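Side-chain contacts in phosphate-specific transport system accessory protein PhoU homolog (Streptococcus pneumoniae, PDB 2I0M), which probably takes part in regulating phosphate uptake as a zinc-binding homodimer built almost wholly of helices: residues A[150-153]-A[154-158]; A[123-126]-A[127-130]; A[194-197]-A[198-201]. All coordinates share one frame; numbering follows the deposited sequence.

Following the chain from the N terminus, contact 2 comes first, on helix 117-136. Contact 1 follows on helix 152-168, and contact 3 on helix 177-209. The three lie in series and none nests in or crosses another. Each is local, within a helix or near its start, and closes no loop longer than a helical turn. What joins them is side-chain packing between the three helices, all of the second PhoU domain. Ile155 of contact 1 packs on Ser126 and Met129 of contact 2 and on Ala194 of contact 3. Ile197 of contact 3 lies against contact 2. Contacts 1 and 3 also share a zinc ion, through Asp152, Asp156 and Asp195.

Contact 1: residues A[150-153]-A[154-158]; sequences QKDE and QIDQY. With ZN (zinc ion), chain B.
Asp156 N donates to Asp152 O at 2.9 Å, and Gln157 N to Glu153 O at 3.1 Å, bonds of a helical turn in helix 152-168. The bonding before them is looser. Ile155 N and Gln154 N both point to Lys151 O, and both bonds are weak. One turn apart, Asp152 and Asp156 reach the same zinc ion. Asp156 OD2 lies 2.2 Å from it, while Asp152 OD2 is at a long 2.7 Å. The two like charges come close, with Asp152 OD2 3.9 Å from Asp156 OD1 and the carboxylate planes 67° apart. The zinc ion probably offsets their repulsion. In the helical bundle of this PhoU protein, Glu191 and Asp195 of helix 177-209 complete the site. With chi1 at -165°, the Asp152 carboxylate swings away from its own backbone N and over to the metal side. Asp152 OD1 lies beside Ile155 CG2 at 4.0 Å. This OD1 is buried and has no polar partner in the model. On the outer side, Gln154 bends at chi2 (97°), and Gln154 NE2 lies 4.0 Å from Lys151 CG. Glu153 OE2 and Gln157 OE1 are 3.8 Å apart, with their end groups steeply inclined.

Contact 2: residues A[123-126]-A[127-130]; sequences GKLS and LSML
Leu125 and Met129 make the apolar side-chain contact of this turn. Leu125 CG lies 4.4 Å from Met129 SD, a loose approach between neighbours four residues apart. The methionine is held closer to the backbone. Its CG is 3.3 Å from Leu125 O, the same oxygen that accepts the bond from Met129 N at 3.0 Å. With CG anti to the carbonyl carbon (chi1 -86°), the side chain starts out close to Leu125 O. It then bends at chi3 and its end leads away. Leu127 CG, likewise anti to its carbonyl carbon, sits 3.5 Å from Gly123 O. Ser128 OG adds a weak bond to Leu125 O at 3.5 Å. Its chi1 of 79° puts OG between the backbone N and the carbonyl carbon, facing back to the preceding turn.

These residues form a regular alpha-helical turn within helix 117-136, part of the second PhoU domain. Main-chain bonds from Leu127 N to Gly123 O, Ser128 N to Lys124 O and Leu130 N to Ser126 O are the i to i+4 bonds of the turn, together with that of Met129 N.

Further out, different faces of the helix meet different neighbours. Leu125, Ser126 and Met129 pack on Ile155 of helix 152-168. Leu127 and Leu130 instead meet helix 5-35, at Leu24 among others, while Leu130 also reaches Phe193 and Ile197 of helix 177-209. Ser126 is buried, and its hydroxyl is bonded to Met122 O, one turn earlier. Ile155 CD1 also touches that hydroxyl, with Ser126 OG 3.4 Å away.

Contact 3: residues A[194-197]-A[198-201]; sequences ADYI and ANIC. With ZN (zinc ion), chain B.
Helix 177-209 makes a regular alpha-helical turn here, with Asp195 and Asn199 as one rung. Asn199 N reaches Asp195 O at 2.9 Å, in the carbonyl plane and nearly straight at 170°. The helix lies within the PhoU helical bundle and carries two of the ligands of a zinc site. The other main-chain bonds keep the same spacing, from Ala198 N to Ala194 O, Ile200 N to Tyr196 O and Cys201 N to Ile197 O. Ile200 N also makes a weak bond to Ile197 O.

The metal interaction belongs to Asp195. Its OD1 is 2.5 Å from the zinc ion, and OD2 lies further away at 3.3 Å, so one oxygen does the binding. Glu191, one turn earlier, with Asp152 and Asp156 of helix 152-168, completes the site. Asp195 also packs on Arg192 of the second subunit.

Among polar side chains, Tyr196 and Asn199, three residues apart in sequence, meet. Asn199 OD1 approaches Tyr196 CD1 obliquely at 4.0 Å, with the ring and amide planes 63° apart. Each polar end has its own partner along the helix. Tyr196 OH is hydrogen-bonded to Arg192, and Asn199 ND2 to Glu202. Tyr196 also packs on Asn199 of the second subunit, and Asn199 on Arg92 of that subunit, which brings this face into the homodimer contact.

The apolar contacts lie on the buried faces. Ile197 packs on Leu133 of helix 117-136 and Met93 of helix 74-105, while Cys201 faces helix 142-150. Ile200 CG1 is anti to its carbonyl carbon (chi1 -60°), which brings it back to 3.3 Å from Tyr196 O. Ile197 CG2 lies 4.4 Å from Cys201 SG.

Contact 1: residues A[150-153]-A[154-158]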
loop_
_atom_site.group_PDB
_atom_site.type_symbol
_atom_site.label_atom_id
_atom_site.label_comp_id
_atom_site.label_asym_id
_atom_site.label_seq_id
_atom_site.Cartn_x
_atom_site.Cartn_y
_atom_site.Cartn_z
ATOM N N GLN A 150 10.489 -6.456 10.415
ATOM C CA GLN A 150 10.629 -7.918 10.442
ATOM C C GLN A 150 9.444 -8.657 11.069
ATOM O O GLN A 150 9.139 -9.784 10.677
ATOM C CB GLN A 150 11.912 -8.305 11.181
ATOM C CG GLN A 150 13.173 -8.070 10.373
ATOM C CD GLN A 150 14.443 -8.353 11.157
ATOM O OE1 GLN A 150 14.519 -8.104 12.369
ATOM N NE2 GLN A 150 15.456 -8.874 10.463
ATOM N N LYS A 151 8.790 -8.024 12.045
ATOM C CA LYS A 151 7.592 -8.599 12.681
ATOM C C LYS A 151 6.396 -8.769 11.736
ATOM O O LYS A 151 5.440 -9.455 12.074
ATOM C CB LYS A 151 7.186 -7.791 13.909
ATOM C CG LYS A 151 8.195 -7.880 15.038
ATOM C CD LYS A 151 7.796 -6.973 16.194
ATOM C CE LYS A 151 8.779 -7.115 17.349
ATOM N NZ LYS A 151 8.131 -6.719 18.621
ATOM N N ASP A 152 6.465 -8.148 10.560
ATOM C CA ASP A 152 5.444 -8.316 9.525
ATOM C C ASP A 152 5.364 -9.746 8.989
ATOM O O ASP A 152 4.282 -10.187 8.600
ATOM C CB ASP A 152 5.658 -7.324 8.378
ATOM C CG ASP A 152 4.448 -7.208 7.466
ATOM O OD1 ASP A 152 3.330 -6.942 7.948
ATOM O OD2 ASP A 152 4.627 -7.381 6.248
ATOM N N GLU A 153 6.495 -10.462 8.965
ATOM C CA GLU A 153 6.499 -11.907 8.681
ATOM C C GLU A 153 5.419 -12.617 9.498
ATOM O O GLU A 153 4.632 -13.378 8.950
ATOM C CB GLU A 153 7.880 -12.550 8.947
ATOM C CG GLU A 153 8.133 -13.859 8.151
ATOM C CD GLU A 153 9.385 -14.657 8.596
ATOM O OE1 GLU A 153 10.236 -14.131 9.354
ATOM O OE2 GLU A 153 9.526 -15.829 8.177
ATOM N N GLN A 154 5.368 -12.337 10.800
ATOM C CA GLN A 154 4.371 -12.946 11.690
ATOM C C GLN A 154 2.921 -12.578 11.346
ATOM O O GLN A 154 2.027 -13.435 11.408
ATOM C CB GLN A 154 4.664 -12.620 13.158
ATOM C CG GLN A 154 5.773 -13.451 13.764
ATOM C CD GLN A 154 7.117 -12.741 13.748
ATOM O OE1 GLN A 154 7.977 -13.031 12.905
ATOM N NE2 GLN A 154 7.311 -11.807 14.692
ATOM N N ILE A 155 2.692 -11.311 11.003
ATOM C CA ILE A 155 1.369 -10.857 10.586
ATOM C C ILE A 155 0.892 -11.548 9.306
ATOM O O ILE A 155 -0.282 -11.925 9.205
ATOM C CB ILE A 155 1.269 -9.316 10.565
ATOM C CG1 ILE A 155 0.867 -8.852 11.976
ATOM C CG2 ILE A 155 0.224 -8.823 9.575
ATOM C CD1 ILE A 155 1.348 -7.539 12.321
ATOM N N ASP A 156 1.814 -11.747 8.362
ATOM C CA ASP A 156 1.556 -12.537 7.169
ATOM C C ASP A 156 1.143 -13.971 7.512
ATOM O O ASP A 156 0.210 -14.508 6.916
ATOM C CB ASP A 156 2.779 -12.525 6.245
ATOM C CG ASP A 156 2.925 -11.211 5.481
ATOM O OD1 ASP A 156 3.983 -11.003 4.833
ATOM O OD2 ASP A 156 1.980 -10.385 5.527
ATOM N N GLN A 157 1.838 -14.576 8.474
ATOM C CA GLN A 157 1.518 -15.920 8.963
ATOM C C GLN A 157 0.131 -15.969 9.599
ATOM O O GLN A 157 -0.643 -16.877 9.334
ATOM C CB GLN A 157 2.582 -16.399 9.946
ATOM C CG GLN A 157 3.915 -16.693 9.282
ATOM C CD GLN A 157 5.074 -16.872 10.265
ATOM O OE1 GLN A 157 6.237 -16.866 9.857
ATOM N NE2 GLN A 157 4.766 -17.038 11.551
ATOM N N TYR A 158 -0.185 -14.978 10.415
ATOM C CA TYR A 158 -1.548 -14.810 10.902
ATOM C C TYR A 158 -2.515 -14.662 9.736
ATOM O O TYR A 158 -3.578 -15.269 9.735
ATOM C CB TYR A 158 -1.679 -13.595 11.829
ATOM C CG TYR A 158 -1.105 -13.764 13.218
ATOM C CD1 TYR A 158 -1.484 -14.825 14.036
ATOM C CD2 TYR A 158 -0.208 -12.828 13.731
ATOM C CE1 TYR A 158 -0.965 -14.967 15.322
ATOM C CE2 TYR A 158 0.317 -12.952 15.021
ATOM C CZ TYR A 158 -0.063 -14.027 15.809
ATOM O OH TYR A 158 0.462 -14.149 17.075
HETATM ZN ZN ZN B . 2.230 -8.211 5.222
#

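Contact 2: residues A[123-126]-A[127-130]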
loop_
_atom_site.group_PDB
_atom_site.type_symbol
_atom_site.label_atom_id
_atom_site.label_comp_id
_atom_site.label_asym_id
_atom_site.label_seq_id
_atom_site.Cartn_x
_atom_site.Cartn_y
_atom_site.Cartn_z
ATOM N N GLY A 123 -4.052 -8.578 15.795
ATOM C CA GLY A 123 -4.365 -7.192 16.130
ATOM C C GLY A 123 -3.376 -6.565 17.093
ATOM O O GLY A 123 -2.907 -5.451 16.862
ATOM N N LYS A 124 -3.064 -7.287 18.170
ATOM C CA LYS A 124 -2.101 -6.867 19.198
ATOM C C LYS A 124 -0.692 -6.630 18.609
ATOM O O LYS A 124 -0.011 -5.677 18.992
ATOM C CB LYS A 124 -2.054 -7.898 20.360
ATOM C CG LYS A 124 -3.316 -7.940 21.299
ATOM C CD LYS A 124 -3.386 -9.191 22.285
ATOM C CE LYS A 124 -4.788 -9.314 23.004
ATOM N NZ LYS A 124 -5.309 -10.706 23.570
ATOM N N LEU A 125 -0.257 -7.488 17.684
ATOM C CA LEU A 125 1.067 -7.338 17.057
ATOM C C LEU A 125 1.098 -6.148 16.089
ATOM O O LEU A 125 2.087 -5.417 16.014
ATOM C CB LEU A 125 1.538 -8.642 16.384
ATOM C CG LEU A 125 2.894 -8.664 15.629
ATOM C CD1 LEU A 125 4.132 -8.430 16.519
ATOM C CD2 LEU A 125 3.072 -9.954 14.850
ATOM N N SER A 126 -0.007 -5.931 15.382
ATOM C CA SER A 126 -0.184 -4.747 14.546
ATOM C C SER A 126 -0.045 -3.457 15.367
ATOM O O SER A 126 0.729 -2.563 15.018
ATOM C CB SER A 126 -1.544 -4.800 13.837
ATOM O OG SER A 126 -1.555 -5.828 12.855
ATOM N N LEU A 127 -0.798 -3.367 16.454
ATOM C CA LEU A 127 -0.747 -2.198 17.328
ATOM C C LEU A 127 0.655 -1.946 17.879
ATOM O O LEU A 127 1.127 -0.815 17.855
ATOM C CB LEU A 127 -1.723 -2.349 18.484
ATOM C CG LEU A 127 -3.217 -2.254 18.160
ATOM C CD1 LEU A 127 -4.010 -2.270 19.482
ATOM C CD2 LEU A 127 -3.529 -0.995 17.371
ATOM N N SER A 128 1.324 -2.987 18.362
ATOM C CA SER A 128 2.585 -2.765 19.044
ATOM C C SER A 128 3.675 -2.380 18.052
ATOM O O SER A 128 4.566 -1.614 18.384
ATOM C CB SER A 128 2.983 -3.952 19.923
ATOM O OG SER A 128 3.540 -4.988 19.157
ATOM N N MET A 129 3.567 -2.884 16.829
ATOM C CA MET A 129 4.430 -2.474 15.718
ATOM C C MET A 129 4.353 -0.962 15.500
ATOM O O MET A 129 5.395 -0.312 15.358
ATOM C CB MET A 129 4.063 -3.221 14.430
ATOM C CG MET A 129 4.726 -4.611 14.229
ATOM S SD MET A 129 4.014 -5.536 12.798
ATOM C CE MET A 129 4.787 -4.663 11.450
ATOM N N LEU A 130 3.140 -0.393 15.483
ATOM C CA LEU A 130 3.000 1.052 15.302
ATOM C C LEU A 130 3.512 1.831 16.512
ATOM O O LEU A 130 4.176 2.855 16.351
ATOM C CB LEU A 130 1.551 1.441 15.015
ATOM C CG LEU A 130 1.283 2.921 14.740
ATOM C CD1 LEU A 130 2.165 3.432 13.566
ATOM C CD2 LEU A 130 -0.187 3.157 14.430
#

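Contact 3: residues A[194-197]-A[198-201]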
loop_
_atom_site.group_PDB
_atom_site.type_symbol
_atom_site.label_atom_id
_atom_site.label_comp_id
_atom_site.label_asym_id
_atom_site.label_seq_id
_atom_site.Cartn_x
_atom_site.Cartn_y
_atom_site.Cartn_z
ATOM N N ALA A 194 -0.222 -3.282 8.617
ATOM C CA ALA A 194 1.121 -3.690 9.016
ATOM C C ALA A 194 2.152 -3.536 7.895
ATOM O O ALA A 194 3.305 -3.203 8.144
ATOM C CB ALA A 194 1.106 -5.118 9.559
ATOM N N ASP A 195 1.730 -3.771 6.663
ATOM C CA ASP A 195 2.564 -3.521 5.508
ATOM C C ASP A 195 2.994 -2.049 5.410
ATOM O O ASP A 195 4.168 -1.768 5.164
ATOM C CB ASP A 195 1.830 -3.938 4.233
ATOM C CG ASP A 195 2.077 -5.380 3.853
ATOM O OD1 ASP A 195 3.052 -5.987 4.360
ATOM O OD2 ASP A 195 1.300 -5.918 3.012
ATOM N N TYR A 196 2.053 -1.116 5.577
ATOM C CA TYR A 196 2.420 0.317 5.596
ATOM C C TYR A 196 3.421 0.703 6.696
ATOM O O TYR A 196 4.307 1.524 6.465
ATOM C CB TYR A 196 1.193 1.235 5.650
ATOM C CG TYR A 196 0.417 1.267 4.358
ATOM C CD1 TYR A 196 0.990 1.775 3.186
ATOM C CD2 TYR A 196 -0.891 0.773 4.290
ATOM C CE1 TYR A 196 0.278 1.798 1.964
ATOM C CE2 TYR A 196 -1.603 0.790 3.077
ATOM C CZ TYR A 196 -1.012 1.313 1.938
ATOM O OH TYR A 196 -1.711 1.331 0.754
ATOM N N ILE A 197 3.272 0.122 7.886
ATOM C CA ILE A 197 4.259 0.288 8.970
ATOM C C ILE A 197 5.659 -0.104 8.490
ATOM O O ILE A 197 6.637 0.612 8.761
ATOM C CB ILE A 197 3.880 -0.540 10.227
ATOM C CG1 ILE A 197 2.571 -0.004 10.831
ATOM C CG2 ILE A 197 4.999 -0.518 11.260
ATOM C CD1 ILE A 197 1.939 -0.910 11.873
ATOM N N ALA A 198 5.744 -1.237 7.784
ATOM C CA ALA A 198 6.991 -1.741 7.234
ATOM C C ALA A 198 7.558 -0.764 6.189
ATOM O O ALA A 198 8.748 -0.491 6.178
ATOM C CB ALA A 198 6.767 -3.135 6.607
ATOM N N ASN A 199 6.695 -0.265 5.311
ATOM C CA ASN A 199 7.012 0.837 4.430
ATOM C C ASN A 199 7.574 2.079 5.152
ATOM O O ASN A 199 8.503 2.696 4.651
ATOM C CB ASN A 199 5.794 1.209 3.572
ATOM C CG ASN A 199 5.515 0.194 2.450
ATOM O OD1 ASN A 199 4.359 0.019 2.022
ATOM N ND2 ASN A 199 6.562 -0.464 1.969
ATOM N N ILE A 200 7.056 2.430 6.327
ATOM C CA ILE A 200 7.550 3.626 7.026
ATOM C C ILE A 200 8.932 3.333 7.598
ATOM O O ILE A 200 9.827 4.179 7.547
ATOM C CB ILE A 200 6.577 4.161 8.102
ATOM C CG1 ILE A 200 5.225 4.542 7.481
ATOM C CG2 ILE A 200 7.172 5.383 8.813
ATOM C CD1 ILE A 200 4.134 4.828 8.492
ATOM N N CYS A 201 9.097 2.101 8.077
ATOM C CA CYS A 201 10.389 1.542 8.474
ATOM C C CYS A 201 11.484 1.648 7.409
ATOM O O CYS A 201 12.580 2.083 7.706
ATOM C CB CYS A 201 10.216 0.095 8.960
ATOM S SG CYS A 201 9.315 -0.059 10.536
HETATM ZN ZN ZN B . 2.230 -8.211 5.222
#